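Local coordinates for protein octaprenyl-diphosphate synthase (Bacteroides thetaiotaomicron, PDB 3RMG) that probably acts as a magnesium-dependent prenyltransferase of isoprenoid biosynthesis, lengthening allylic diphosphates into longer polyprenyl chains, at residues A[202-216]-A[287-301]. Residues are numbered along the deposited sequence; the frame is centred on the assembly and turned at random.
Sequences LGEYIGICFQIKDDI and ACRTIEQYKKKAFDL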
# COMPACT_ATOMS: atom_id res chain seq x y z
N LEU A 202 -17.45 8.08 -19.54
CA LEU A 202 -16.45 8.53 -20.50
C LEU A 202 -15.09 7.87 -20.27
O LEU A 202 -14.52 7.27 -21.17
CB LEU A 202 -16.27 10.05 -20.40
CG LEU A 202 -15.30 10.60 -21.43
CD1 LEU A 202 -15.79 10.23 -22.85
CD2 LEU A 202 -15.17 12.11 -21.27
N GLY A 203 -14.56 7.98 -19.05
CA GLY A 203 -13.23 7.47 -18.79
C GLY A 203 -13.21 5.97 -18.94
O GLY A 203 -12.22 5.36 -19.38
N GLU A 204 -14.32 5.33 -18.56
CA GLU A 204 -14.38 3.89 -18.69
C GLU A 204 -14.33 3.51 -20.16
O GLU A 204 -13.60 2.60 -20.53
CB GLU A 204 -15.62 3.31 -18.01
CG GLU A 204 -15.79 1.81 -18.28
CD GLU A 204 -16.89 1.21 -17.44
OE1 GLU A 204 -17.95 0.86 -18.00
OE2 GLU A 204 -16.70 1.10 -16.21
N TYR A 205 -15.12 4.17 -21.00
CA TYR A 205 -15.08 3.84 -22.42
C TYR A 205 -13.67 4.00 -22.96
O TYR A 205 -13.19 3.17 -23.75
CB TYR A 205 -16.03 4.71 -23.24
CG TYR A 205 -17.49 4.34 -23.10
CD1 TYR A 205 -18.49 5.27 -23.35
CD2 TYR A 205 -17.87 3.07 -22.69
CE1 TYR A 205 -19.83 4.93 -23.22
CE2 TYR A 205 -19.21 2.73 -22.56
CZ TYR A 205 -20.18 3.67 -22.84
OH TYR A 205 -21.51 3.35 -22.72
N ILE A 206 -13.01 5.07 -22.55
CA ILE A 206 -11.66 5.37 -23.02
C ILE A 206 -10.65 4.30 -22.56
O ILE A 206 -9.82 3.82 -23.36
CB ILE A 206 -11.21 6.77 -22.56
CG1 ILE A 206 -12.00 7.84 -23.34
CG2 ILE A 206 -9.71 6.94 -22.72
CD1 ILE A 206 -11.81 9.25 -22.82
N GLY A 207 -10.76 3.93 -21.29
CA GLY A 207 -9.94 2.88 -20.71
C GLY A 207 -10.12 1.55 -21.43
O GLY A 207 -9.17 0.79 -21.60
N ILE A 208 -11.35 1.25 -21.86
CA ILE A 208 -11.58 0.01 -22.61
C ILE A 208 -10.95 0.04 -24.01
O ILE A 208 -10.33 -0.94 -24.42
CB ILE A 208 -13.08 -0.34 -22.71
CG1 ILE A 208 -13.64 -0.65 -21.32
CG2 ILE A 208 -13.28 -1.55 -23.61
CD1 ILE A 208 -15.18 -0.88 -21.31
N CYS A 209 -11.09 1.15 -24.74
CA CYS A 209 -10.40 1.27 -26.04
C CYS A 209 -8.89 1.10 -25.83
O CYS A 209 -8.21 0.38 -26.57
CB CYS A 209 -10.65 2.63 -26.67
SG CYS A 209 -12.34 2.94 -27.18
N PHE A 210 -8.37 1.79 -24.83
CA PHE A 210 -6.95 1.77 -24.55
C PHE A 210 -6.47 0.34 -24.29
O PHE A 210 -5.48 -0.10 -24.88
CB PHE A 210 -6.67 2.65 -23.34
CG PHE A 210 -5.22 2.93 -23.10
CD1 PHE A 210 -4.60 4.02 -23.71
CD2 PHE A 210 -4.47 2.10 -22.28
CE1 PHE A 210 -3.25 4.27 -23.49
CE2 PHE A 210 -3.12 2.36 -22.05
CZ PHE A 210 -2.51 3.44 -22.66
N GLN A 211 -7.17 -0.38 -23.42
CA GLN A 211 -6.76 -1.74 -23.04
C GLN A 211 -6.81 -2.72 -24.20
O GLN A 211 -5.90 -3.53 -24.37
CB GLN A 211 -7.63 -2.28 -21.90
CG GLN A 211 -7.10 -3.59 -21.36
CD GLN A 211 -5.63 -3.48 -21.02
OE1 GLN A 211 -5.23 -2.69 -20.16
NE2 GLN A 211 -4.80 -4.26 -21.71
N ILE A 212 -7.87 -2.66 -24.99
CA ILE A 212 -8.01 -3.51 -26.16
C ILE A 212 -6.92 -3.20 -27.18
O ILE A 212 -6.33 -4.11 -27.77
CB ILE A 212 -9.39 -3.35 -26.81
CG1 ILE A 212 -10.47 -3.97 -25.93
CG2 ILE A 212 -9.42 -4.00 -28.16
CD1 ILE A 212 -11.91 -3.66 -26.43
N LYS A 213 -6.64 -1.91 -27.39
CA LYS A 213 -5.53 -1.50 -28.24
C LYS A 213 -4.23 -2.19 -27.82
O LYS A 213 -3.53 -2.75 -28.66
CB LYS A 213 -5.33 0.01 -28.19
CG LYS A 213 -6.03 0.77 -29.30
CD LYS A 213 -5.19 0.81 -30.57
CE LYS A 213 -5.29 -0.49 -31.35
NZ LYS A 213 -4.74 -0.36 -32.73
N ASP A 214 -3.92 -2.14 -26.54
CA ASP A 214 -2.72 -2.78 -26.01
C ASP A 214 -2.71 -4.28 -26.23
O ASP A 214 -1.65 -4.85 -26.51
CB ASP A 214 -2.57 -2.49 -24.52
CG ASP A 214 -1.53 -1.45 -24.24
OD1 ASP A 214 -0.92 -0.94 -25.20
OD2 ASP A 214 -1.31 -1.14 -23.05
N ASP A 215 -3.85 -4.93 -26.06
CA ASP A 215 -3.94 -6.38 -26.23
C ASP A 215 -3.61 -6.79 -27.67
O ASP A 215 -2.99 -7.82 -27.91
CB ASP A 215 -5.33 -6.89 -25.84
CG ASP A 215 -5.57 -6.85 -24.35
OD1 ASP A 215 -4.63 -6.54 -23.58
OD2 ASP A 215 -6.72 -7.12 -23.93
N ILE A 216 -4.02 -5.97 -28.62
CA ILE A 216 -3.72 -6.21 -30.02
C ILE A 216 -2.22 -6.15 -30.29
O ILE A 216 -1.66 -7.02 -30.96
CB ILE A 216 -4.46 -5.21 -30.92
CG1 ILE A 216 -5.92 -5.63 -31.07
CG2 ILE A 216 -3.77 -5.11 -32.27
CD1 ILE A 216 -6.83 -4.53 -31.60
N ALA A 287 -11.33 -7.11 -33.10
CA ALA A 287 -10.93 -6.36 -31.93
C ALA A 287 -10.97 -4.88 -32.29
O ALA A 287 -11.50 -4.06 -31.53
CB ALA A 287 -9.54 -6.78 -31.49
N CYS A 288 -10.44 -4.54 -33.47
CA CYS A 288 -10.55 -3.20 -34.05
C CYS A 288 -12.00 -2.72 -34.24
O CYS A 288 -12.30 -1.54 -34.04
CB CYS A 288 -9.78 -3.12 -35.37
SG CYS A 288 -8.01 -2.84 -35.17
N ARG A 289 -12.90 -3.62 -34.64
CA ARG A 289 -14.31 -3.24 -34.78
C ARG A 289 -14.94 -2.93 -33.41
O ARG A 289 -15.77 -2.04 -33.29
CB ARG A 289 -15.11 -4.31 -35.52
CG ARG A 289 -15.39 -3.96 -36.97
CD ARG A 289 -15.34 -5.18 -37.87
NE ARG A 289 -16.07 -6.33 -37.33
CZ ARG A 289 -15.73 -7.59 -37.56
NH1 ARG A 289 -14.67 -7.87 -38.30
NH2 ARG A 289 -16.45 -8.59 -37.03
N THR A 290 -14.53 -3.66 -32.39
CA THR A 290 -15.03 -3.45 -31.05
C THR A 290 -14.55 -2.10 -30.48
O THR A 290 -15.35 -1.32 -29.93
CB THR A 290 -14.59 -4.61 -30.15
OG1 THR A 290 -15.19 -5.82 -30.64
CG2 THR A 290 -15.02 -4.39 -28.71
N ILE A 291 -13.26 -1.83 -30.64
CA ILE A 291 -12.70 -0.53 -30.29
C ILE A 291 -13.54 0.60 -30.89
O ILE A 291 -13.86 1.58 -30.22
CB ILE A 291 -11.23 -0.42 -30.75
CG1 ILE A 291 -10.34 -1.28 -29.87
CG2 ILE A 291 -10.74 1.03 -30.70
CD1 ILE A 291 -8.91 -1.37 -30.37
N GLU A 292 -13.89 0.45 -32.17
CA GLU A 292 -14.68 1.44 -32.90
C GLU A 292 -16.05 1.63 -32.24
O GLU A 292 -16.55 2.74 -32.15
CB GLU A 292 -14.87 0.95 -34.34
CG GLU A 292 -14.69 2.01 -35.41
CD GLU A 292 -13.39 2.76 -35.26
OE1 GLU A 292 -12.41 2.14 -34.79
OE2 GLU A 292 -13.35 3.96 -35.60
N GLN A 293 -16.65 0.54 -31.79
CA GLN A 293 -17.93 0.63 -31.11
C GLN A 293 -17.82 1.46 -29.83
O GLN A 293 -18.65 2.32 -29.57
CB GLN A 293 -18.47 -0.77 -30.78
CG GLN A 293 -19.08 -1.51 -31.96
CD GLN A 293 -19.13 -3.02 -31.74
OE1 GLN A 293 -19.31 -3.79 -32.68
NE2 GLN A 293 -18.96 -3.45 -30.49
N TYR A 294 -16.79 1.19 -29.02
CA TYR A 294 -16.63 1.91 -27.76
C TYR A 294 -16.23 3.37 -27.99
O TYR A 294 -16.63 4.25 -27.23
CB TYR A 294 -15.64 1.21 -26.83
CG TYR A 294 -16.29 0.10 -26.05
CD1 TYR A 294 -17.04 0.37 -24.91
CD2 TYR A 294 -16.16 -1.23 -26.46
CE1 TYR A 294 -17.65 -0.65 -24.20
CE2 TYR A 294 -16.77 -2.26 -25.76
CZ TYR A 294 -17.51 -1.97 -24.65
OH TYR A 294 -18.11 -2.99 -23.96
N LYS A 295 -15.46 3.61 -29.04
CA LYS A 295 -15.09 4.96 -29.42
C LYS A 295 -16.33 5.74 -29.80
O LYS A 295 -16.47 6.91 -29.45
CB LYS A 295 -14.13 4.92 -30.60
CG LYS A 295 -13.50 6.24 -30.94
CD LYS A 295 -12.57 6.06 -32.12
CE LYS A 295 -12.04 7.39 -32.62
NZ LYS A 295 -11.54 7.28 -34.02
N LYS A 296 -17.24 5.09 -30.52
CA LYS A 296 -18.46 5.77 -30.91
C LYS A 296 -19.33 6.02 -29.68
O LYS A 296 -19.96 7.07 -29.56
CB LYS A 296 -19.23 4.97 -31.97
CG LYS A 296 -20.59 5.55 -32.31
CD LYS A 296 -21.46 4.52 -33.02
CE LYS A 296 -22.95 4.84 -32.91
NZ LYS A 296 -23.32 6.08 -33.66
N LYS A 297 -19.37 5.06 -28.77
CA LYS A 297 -20.10 5.26 -27.53
C LYS A 297 -19.57 6.50 -26.81
O LYS A 297 -20.33 7.30 -26.26
CB LYS A 297 -20.00 4.03 -26.63
CG LYS A 297 -20.88 2.85 -27.06
CD LYS A 297 -20.76 1.73 -26.04
CE LYS A 297 -20.92 0.35 -26.66
NZ LYS A 297 -22.34 0.02 -26.93
N ALA A 298 -18.25 6.67 -26.85
CA ALA A 298 -17.60 7.80 -26.20
C ALA A 298 -17.94 9.11 -26.90
O ALA A 298 -18.26 10.08 -26.23
CB ALA A 298 -16.09 7.59 -26.14
N PHE A 299 -17.86 9.12 -28.23
CA PHE A 299 -18.18 10.31 -29.02
C PHE A 299 -19.64 10.72 -28.82
O PHE A 299 -19.96 11.89 -28.63
CB PHE A 299 -17.91 10.07 -30.51
CG PHE A 299 -16.46 10.27 -30.90
CD1 PHE A 299 -16.10 10.44 -32.22
CD2 PHE A 299 -15.47 10.31 -29.94
CE1 PHE A 299 -14.78 10.63 -32.58
CE2 PHE A 299 -14.15 10.51 -30.29
CZ PHE A 299 -13.80 10.67 -31.61
N ASP A 300 -20.52 9.73 -28.87
CA ASP A 300 -21.92 9.97 -28.62
C ASP A 300 -22.13 10.57 -27.24
O ASP A 300 -23.00 11.42 -27.06
CB ASP A 300 -22.71 8.67 -28.79
CG ASP A 300 -22.93 8.30 -30.24
OD1 ASP A 300 -23.44 7.20 -30.49
OD2 ASP A 300 -22.58 9.12 -31.14
N LEU A 301 -21.33 10.16 -26.26
CA LEU A 301 -21.44 10.73 -24.92
C LEU A 301 -21.06 12.20 -24.95
O LEU A 301 -21.76 13.03 -24.38
CB LEU A 301 -20.53 10.02 -23.92
CG LEU A 301 -21.04 9.14 -22.77
CD1 LEU A 301 -19.89 9.01 -21.80
CD2 LEU A 301 -22.27 9.67 -22.04
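The sulfur of Cys209 settles against the backbone of helix 283-302, with SG 3.7 Å from both Ile291 O and Lys295 N and close to Tyr294 CB. It marks the middle of a near-antiparallel helix pair (158°) in the all-helical isoprenoid synthase fold, and illustrates how knobs-into-holes packing can join two helices largely through apolar side chains. One knob is Ile291, held among Cys209, Ile212, Lys213 and Ile216. It slides past Ile212 in the opposite direction, and the fit is tight: Ile212 CG2 lies 3.3 Å from Ile291 CG1. The other knob, Tyr205, enters a hole formed by Tyr294, Lys297, Ala298 and Leu301. With CG beside its own backbone N (chi1 -75°), its ring receives Lys297 CB over one face, a CH-pi contact 3.9 Å from the centroid. Helix 163-172 also meets this layer, through Arg171 against Ile208 and Tyr294. Asp214 and Asp215, on the same helix as Tyr205, begin what is probably the family's second aspartate-rich, magnesium-binding motif. The Tyr294 ring is sandwiched between aliphatic groups: Lys297 CE lies toward the rim of one face, while Ile208 CG2 sits over the centre of the other, 4.1 Å from the centroid.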